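Local atomic coordinates of aminoglycoside N(3)-acetyltransferase, AAC(3)-IVa (Escherichia coli, PDB entry 6MN3), a protein that transfers an acetyl group from acetyl-CoA to N3 of 2-deoxystreptamine antibiotics, probably conferring resistance to aminoglycosides such as gentamicin, tobramycin and apramycin. Residues Val36-Asp41 against Val213-Ala218; Leu28-Phe33 against Gly140-Leu145; Val61-Ser66 against Pro82-Val87. All coordinates share one frame; numbering follows the deposited sequence.

Contact 1. Residues Val36-Asp41 against Val213-Ala218; sequences VRPLED and VGHAFA
Pro38 and His215 meet with their side chains at about a right angle: the proline CD sits 3.3 Å from His215 NE2, at an oblique approach to the imidazole. The ring's own plane is used differently. Its edge faces carbonyl oxygens, with Val36 O 3.3 Å from His215 CD2 and Pro38 O also in plane but farther off. With His215 CG anti to its carbonyl carbon (chi1 -61°), the ring is set beside the loop that leaves helix 33-36, in which a cis peptide bond precedes Pro38. The polar end of the ring has another partner, since NE2 is hydrogen-bonded to Tyr5 O, and Trp7 meets the ring edge-to-face. Residues Val213-Ala216 form a type II' turn, the tight two-residue connection of a beta hairpin that joins strands 208-213 and 216-222. Gly214 takes the positive-phi corner. Having no side chain there, it lets Val36 CG1 approach its CA to 4.1 Å, and Leu39 CD2 comes equally near. The hairpin tip is tied across by one backbone hydrogen bond, from His215 N to Val36 O (3.2 Å, 167° at the hydrogen), with the donor tilted moderately from the carbonyl plane. Next to this bond, the two branches of Val36 divide their work: CG1 lies against Val213 O, whereas CG2 packs on the methyl of Ala216 at 3.6 Å.

Contact 2. Residues Leu28-Phe33 against Gly140-Leu145; sequences LVHSSF and GQVLLL
His30 and Leu144 lie side by side and point the same way from paired positions on adjacent parallel strands, and here the packing is close: His30 CD2 is 3.5 Å from Leu144 CD2. Val142 reaches the same imidazole at its edge, with CG1 in the ring plane and 3.7 Å from His30 CD2. The Leu144 methyl, by contrast, approaches obliquely. The torsion of His30 (chi1 -42°), with CG beside the backbone N, tips the ring back toward the start of the strand, which brings its edge to Val142. On the face of Val29, Leu143 and Leu145 the apolar side chains touch at longer range. Val29 CG2 rests on Leu143 CB at 3.9 Å, but Val29 CG1 and Leu145 CD2 are 4.3 Å apart. Toward the solvent side, partly exposed Gln141 directs its amide away from the contact, to backbone atoms of Thr22 and Gly20. Between the faces runs a regular parallel ladder of five hydrogen bonds, from Leu28 N to Gln141 O at one end to Ser32 N to Leu145 O (2.9 Å) at the other. Ser32 then serves as N-cap of helix 33-36. These strands lie at the middle of the mixed sheet: 59-63 flanks Val29 on the far side, 216-222 pairs with Val142 and Leu144, and helix 42-54 packs on Leu143 and Leu145.

Contact 3. Residues Val61-Ser66 against Pro82-Val87; sequences VMPSWS and PDLGVV
Leu84 packs into the angle formed by Trp65 and Pro63, and it has far more surface buried here than any other residue of the contact. Its CD1 methyl stands over one face of the indole in a CH-pi contact, 3.6 Å from the centroid of the Trp65 five-membered ring and 17° off the ring normal. The same methyl touches Pro63 CB at 3.7 Å, while the other branch, CD2, lies against Trp65 CZ2. A chi1 of 53° places Trp65 CG between the backbone N and the carbonyl carbon, and chi2 of 75° turns the indole face to Leu84. Topologically, a long irregular connection leaves strand 59-63 and returns across its C-terminal end to start helix 86-91, with Gly85 as the N-cap. Consecutive strand residues meet separate parts of the returning chain: Pro63 takes Leu84 from the loop, and Met62 takes Val87 from the first turn of the helix. The Met62 chain, extended beyond CG, crosses Val87 at about a right angle and brings CE to 3.7 Å from Val87 CG1, with SD almost as near. Helix 42-54 closes in on this pair through Ile47, which touches both side chains.

All three contacts reach one mixed sheet, whose strands run in the order 59-63, 26-31, 141-145, 216-222 across this part of it. Contact 2 is central, its centre about 13 Å from that of contact 1 and about 11 Å from that of contact 3. It touches both: Leu145 packs against Val36 and Val213, while Val29 N probably donates a hydrogen bond to Val61 O. Contacts 1 and 3 do not touch, their nearest atoms being about 7 Å apart. Along the chain, contact 3 is nested inside the loops closed by the other two, whose segments alternate. Strands distant in sequence are thereby interleaved into one acetyltransferase core, with helix 42-54 packed against residues of contacts 2 and 3.

Contact 1. Residues Val36-Asp41 against Val213-Ala218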
# COMPACT_ATOMS: atom_id res chain seq x y z
N VAL A 36 -3.78 -1.66 15.59
CA VAL A 36 -5.11 -2.25 15.69
C VAL A 36 -5.25 -3.07 16.96
O VAL A 36 -6.30 -3.07 17.61
CB VAL A 36 -5.40 -3.09 14.44
CG1 VAL A 36 -6.80 -3.65 14.48
CG2 VAL A 36 -5.18 -2.27 13.18
N ARG A 37 -4.18 -3.79 17.34
CA ARG A 37 -4.10 -4.65 18.51
C ARG A 37 -4.57 -3.91 19.76
O ARG A 37 -4.39 -2.69 19.87
CB ARG A 37 -2.65 -5.15 18.66
CG ARG A 37 -2.18 -5.50 20.06
CD ARG A 37 -0.86 -6.23 20.03
NE ARG A 37 0.27 -5.31 19.94
CZ ARG A 37 1.54 -5.66 20.11
NH1 ARG A 37 1.85 -6.92 20.38
NH2 ARG A 37 2.50 -4.76 20.01
N PRO A 38 -5.19 -4.61 20.74
CA PRO A 38 -5.48 -6.05 20.73
C PRO A 38 -6.83 -6.44 20.14
O PRO A 38 -7.82 -5.72 20.27
CB PRO A 38 -5.42 -6.41 22.22
CG PRO A 38 -5.86 -5.18 22.91
CD PRO A 38 -5.37 -4.02 22.08
N LEU A 39 -6.84 -7.60 19.48
CA LEU A 39 -8.06 -8.21 18.96
C LEU A 39 -8.12 -9.65 19.42
O LEU A 39 -7.09 -10.28 19.68
CB LEU A 39 -8.11 -8.18 17.43
CG LEU A 39 -7.55 -6.96 16.71
CD1 LEU A 39 -7.33 -7.27 15.25
CD2 LEU A 39 -8.50 -5.79 16.88
N GLU A 40 -9.34 -10.18 19.51
CA GLU A 40 -9.50 -11.61 19.67
C GLU A 40 -9.19 -12.30 18.35
O GLU A 40 -9.70 -11.91 17.30
CB GLU A 40 -10.92 -11.94 20.13
CG GLU A 40 -11.07 -13.36 20.66
CD GLU A 40 -12.11 -13.46 21.75
OE1 GLU A 40 -13.31 -13.51 21.42
OE2 GLU A 40 -11.73 -13.50 22.94
N ASP A 41 -8.31 -13.31 18.41
CA ASP A 41 -7.82 -14.14 17.31
C ASP A 41 -6.72 -13.45 16.50
O ASP A 41 -6.28 -14.02 15.48
CB ASP A 41 -8.94 -14.60 16.36
CG ASP A 41 -9.85 -15.63 16.99
OD1 ASP A 41 -9.34 -16.55 17.66
OD2 ASP A 41 -11.09 -15.52 16.83
N VAL A 213 -10.91 1.29 13.46
CA VAL A 213 -10.90 -0.15 13.20
C VAL A 213 -10.05 -0.77 14.29
O VAL A 213 -8.83 -0.54 14.33
CB VAL A 213 -10.35 -0.49 11.81
CG1 VAL A 213 -10.16 -1.99 11.67
CG2 VAL A 213 -11.29 0.02 10.72
N GLY A 214 -10.67 -1.53 15.18
CA GLY A 214 -9.96 -1.95 16.37
C GLY A 214 -9.64 -0.73 17.21
O GLY A 214 -10.51 0.11 17.46
N HIS A 215 -8.39 -0.61 17.63
CA HIS A 215 -7.93 0.59 18.31
C HIS A 215 -7.31 1.61 17.36
O HIS A 215 -6.89 2.68 17.80
CB HIS A 215 -6.92 0.23 19.40
CG HIS A 215 -7.48 -0.67 20.46
ND1 HIS A 215 -7.94 -0.20 21.67
CD2 HIS A 215 -7.65 -2.01 20.48
CE1 HIS A 215 -8.37 -1.22 22.40
NE2 HIS A 215 -8.21 -2.33 21.70
N ALA A 216 -7.27 1.31 16.06
CA ALA A 216 -6.50 2.09 15.12
C ALA A 216 -7.33 3.21 14.49
O ALA A 216 -8.52 3.04 14.23
CB ALA A 216 -5.94 1.20 14.01
N PHE A 217 -6.68 4.35 14.27
CA PHE A 217 -7.21 5.37 13.39
C PHE A 217 -7.12 4.87 11.95
O PHE A 217 -6.02 4.60 11.45
CB PHE A 217 -6.43 6.67 13.58
CG PHE A 217 -6.88 7.80 12.70
CD1 PHE A 217 -6.02 8.35 11.76
CD2 PHE A 217 -8.15 8.33 12.82
CE1 PHE A 217 -6.43 9.39 10.95
CE2 PHE A 217 -8.56 9.38 12.01
CZ PHE A 217 -7.70 9.91 11.08
N ALA A 218 -8.26 4.71 11.29
CA ALA A 218 -8.30 4.15 9.95
C ALA A 218 -8.74 5.21 8.95
O ALA A 218 -9.62 6.03 9.24
CB ALA A 218 -9.25 2.95 9.88

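Contact 2. Residues Leu28-Phe33 against Gly140-Leu145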
# COMPACT_ATOMS: atom_id res chain seq x y z
N LEU A 28 -7.27 -2.48 -1.17
CA LEU A 28 -5.84 -2.54 -0.88
C LEU A 28 -5.61 -1.99 0.52
O LEU A 28 -6.00 -0.86 0.82
CB LEU A 28 -5.03 -1.76 -1.91
CG LEU A 28 -3.56 -1.55 -1.55
CD1 LEU A 28 -2.82 -2.88 -1.52
CD2 LEU A 28 -2.90 -0.58 -2.53
N VAL A 29 -4.99 -2.79 1.38
CA VAL A 29 -4.88 -2.48 2.80
C VAL A 29 -3.41 -2.37 3.17
O VAL A 29 -2.65 -3.33 3.04
CB VAL A 29 -5.57 -3.54 3.67
CG1 VAL A 29 -5.34 -3.25 5.14
CG2 VAL A 29 -7.05 -3.59 3.36
N HIS A 30 -3.01 -1.18 3.63
CA HIS A 30 -1.75 -0.97 4.32
C HIS A 30 -2.05 -0.90 5.81
O HIS A 30 -2.89 -0.11 6.24
CB HIS A 30 -1.08 0.32 3.85
CG HIS A 30 -1.13 0.53 2.37
ND1 HIS A 30 -0.17 0.06 1.51
CD2 HIS A 30 -2.03 1.19 1.59
CE1 HIS A 30 -0.47 0.40 0.27
NE2 HIS A 30 -1.60 1.08 0.29
N SER A 31 -1.36 -1.73 6.59
CA SER A 31 -1.75 -1.92 7.98
C SER A 31 -0.54 -1.91 8.90
O SER A 31 0.59 -2.20 8.49
CB SER A 31 -2.51 -3.24 8.17
OG SER A 31 -1.69 -4.34 7.82
N SER A 32 -0.80 -1.55 10.15
CA SER A 32 0.15 -1.71 11.26
C SER A 32 -0.62 -2.42 12.37
O SER A 32 -1.46 -1.81 13.03
CB SER A 32 0.70 -0.38 11.73
OG SER A 32 1.01 -0.43 13.12
N PHE A 33 -0.35 -3.72 12.56
CA PHE A 33 -1.11 -4.49 13.53
C PHE A 33 -0.93 -3.96 14.95
O PHE A 33 -1.84 -4.11 15.78
CB PHE A 33 -0.72 -5.97 13.47
CG PHE A 33 -1.52 -6.84 14.39
CD1 PHE A 33 -2.84 -7.14 14.11
CD2 PHE A 33 -0.95 -7.36 15.54
CE1 PHE A 33 -3.58 -7.93 14.96
CE2 PHE A 33 -1.69 -8.16 16.40
CZ PHE A 33 -3.01 -8.44 16.10
N GLY A 140 -10.60 0.36 -7.06
CA GLY A 140 -10.42 -0.16 -5.73
C GLY A 140 -10.42 0.92 -4.66
O GLY A 140 -10.33 2.12 -4.92
N GLN A 141 -10.54 0.46 -3.42
CA GLN A 141 -10.43 1.30 -2.24
C GLN A 141 -9.10 1.04 -1.55
O GLN A 141 -8.59 -0.09 -1.55
CB GLN A 141 -11.57 1.03 -1.26
CG GLN A 141 -12.93 1.55 -1.70
CD GLN A 141 -14.03 1.21 -0.71
OE1 GLN A 141 -14.28 0.03 -0.43
NE2 GLN A 141 -14.68 2.22 -0.16
N VAL A 142 -8.53 2.09 -0.97
CA VAL A 142 -7.27 2.00 -0.24
C VAL A 142 -7.57 2.25 1.23
O VAL A 142 -8.10 3.31 1.60
CB VAL A 142 -6.22 2.99 -0.77
CG1 VAL A 142 -4.95 2.89 0.05
CG2 VAL A 142 -5.94 2.73 -2.24
N LEU A 143 -7.24 1.28 2.07
CA LEU A 143 -7.48 1.36 3.50
C LEU A 143 -6.15 1.56 4.20
O LEU A 143 -5.27 0.70 4.15
CB LEU A 143 -8.18 0.09 4.00
CG LEU A 143 -8.37 -0.00 5.52
CD1 LEU A 143 -9.15 1.20 6.03
CD2 LEU A 143 -9.07 -1.30 5.89
N LEU A 144 -5.99 2.72 4.84
CA LEU A 144 -4.82 3.00 5.67
C LEU A 144 -5.18 2.63 7.10
O LEU A 144 -5.95 3.33 7.76
CB LEU A 144 -4.42 4.47 5.55
CG LEU A 144 -4.11 4.98 4.15
CD1 LEU A 144 -3.47 6.36 4.21
CD2 LEU A 144 -3.20 4.00 3.41
N LEU A 145 -4.61 1.53 7.58
CA LEU A 145 -5.01 0.90 8.84
C LEU A 145 -3.92 1.13 9.88
O LEU A 145 -2.96 0.36 9.98
CB LEU A 145 -5.29 -0.58 8.62
CG LEU A 145 -6.04 -1.30 9.73
CD1 LEU A 145 -7.19 -0.45 10.20
CD2 LEU A 145 -6.53 -2.66 9.24

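Contact 3. Residues Val61-Ser66 against Pro82-Val87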
# COMPACT_ATOMS: atom_id res chain seq x y z
N VAL A 61 -6.32 -7.03 -1.16
CA VAL A 61 -4.96 -6.88 -1.65
C VAL A 61 -4.10 -6.23 -0.58
O VAL A 61 -4.55 -5.31 0.12
CB VAL A 61 -4.91 -6.05 -2.95
CG1 VAL A 61 -3.55 -6.20 -3.62
CG2 VAL A 61 -6.02 -6.47 -3.90
N MET A 62 -2.87 -6.70 -0.44
CA MET A 62 -1.91 -6.17 0.51
C MET A 62 -0.53 -6.13 -0.11
O MET A 62 -0.19 -6.97 -0.95
CB MET A 62 -1.85 -7.01 1.79
CG MET A 62 -3.11 -6.99 2.62
SD MET A 62 -2.86 -7.87 4.16
CE MET A 62 -4.55 -8.20 4.65
N PRO A 63 0.30 -5.16 0.27
CA PRO A 63 1.71 -5.19 -0.14
C PRO A 63 2.39 -6.42 0.43
O PRO A 63 2.02 -6.93 1.49
CB PRO A 63 2.28 -3.90 0.44
CG PRO A 63 1.36 -3.54 1.56
CD PRO A 63 -0.00 -3.99 1.12
N SER A 64 3.41 -6.90 -0.28
CA SER A 64 4.04 -8.16 0.10
C SER A 64 5.45 -8.28 -0.46
O SER A 64 5.85 -9.36 -0.91
CB SER A 64 3.18 -9.34 -0.37
OG SER A 64 3.54 -10.54 0.29
N TRP A 65 6.21 -7.19 -0.45
CA TRP A 65 7.56 -7.22 -0.98
C TRP A 65 8.58 -7.51 0.13
O TRP A 65 8.28 -7.43 1.32
CB TRP A 65 7.90 -5.90 -1.68
CG TRP A 65 7.67 -4.67 -0.86
CD1 TRP A 65 8.44 -4.22 0.17
CD2 TRP A 65 6.60 -3.73 -1.01
NE1 TRP A 65 7.91 -3.06 0.68
CE2 TRP A 65 6.79 -2.73 -0.03
CE3 TRP A 65 5.51 -3.63 -1.88
CZ2 TRP A 65 5.92 -1.65 0.10
CZ3 TRP A 65 4.65 -2.56 -1.74
CH2 TRP A 65 4.86 -1.59 -0.76
N SER A 66 9.80 -7.84 -0.29
CA SER A 66 10.84 -8.32 0.62
C SER A 66 11.76 -7.21 1.10
O SER A 66 12.19 -7.22 2.26
CB SER A 66 11.67 -9.41 -0.06
OG SER A 66 10.95 -10.63 -0.12
N PRO A 82 9.72 -6.63 7.33
CA PRO A 82 9.09 -6.36 8.63
C PRO A 82 8.49 -4.97 8.73
O PRO A 82 7.70 -4.72 9.66
CB PRO A 82 10.23 -6.55 9.63
CG PRO A 82 11.48 -6.36 8.83
CD PRO A 82 11.17 -6.89 7.47
N ASP A 83 8.82 -4.06 7.82
CA ASP A 83 8.26 -2.71 7.85
C ASP A 83 6.81 -2.67 7.38
O ASP A 83 6.13 -1.67 7.61
CB ASP A 83 9.11 -1.77 7.00
CG ASP A 83 8.97 -0.32 7.42
OD1 ASP A 83 8.91 -0.06 8.64
OD2 ASP A 83 8.91 0.55 6.53
N LEU A 84 6.33 -3.73 6.72
CA LEU A 84 4.95 -3.77 6.26
C LEU A 84 3.99 -4.38 7.27
O LEU A 84 2.77 -4.31 7.07
CB LEU A 84 4.86 -4.54 4.93
CG LEU A 84 5.37 -3.76 3.71
CD1 LEU A 84 5.29 -4.60 2.45
CD2 LEU A 84 4.59 -2.46 3.54
N GLY A 85 4.50 -4.95 8.36
CA GLY A 85 3.68 -5.41 9.45
C GLY A 85 3.46 -6.92 9.43
O GLY A 85 3.77 -7.63 8.47
N VAL A 86 2.88 -7.40 10.54
CA VAL A 86 2.60 -8.82 10.69
C VAL A 86 1.42 -9.25 9.82
O VAL A 86 1.37 -10.39 9.34
CB VAL A 86 2.35 -9.16 12.17
CG1 VAL A 86 2.33 -10.66 12.39
CG2 VAL A 86 3.40 -8.49 13.04
N VAL A 87 0.45 -8.35 9.60
CA VAL A 87 -0.72 -8.70 8.80
C VAL A 87 -0.31 -9.00 7.37
O VAL A 87 -0.77 -9.98 6.77
CB VAL A 87 -1.76 -7.57 8.87
CG1 VAL A 87 -2.94 -7.88 7.97
CG2 VAL A 87 -2.21 -7.35 10.31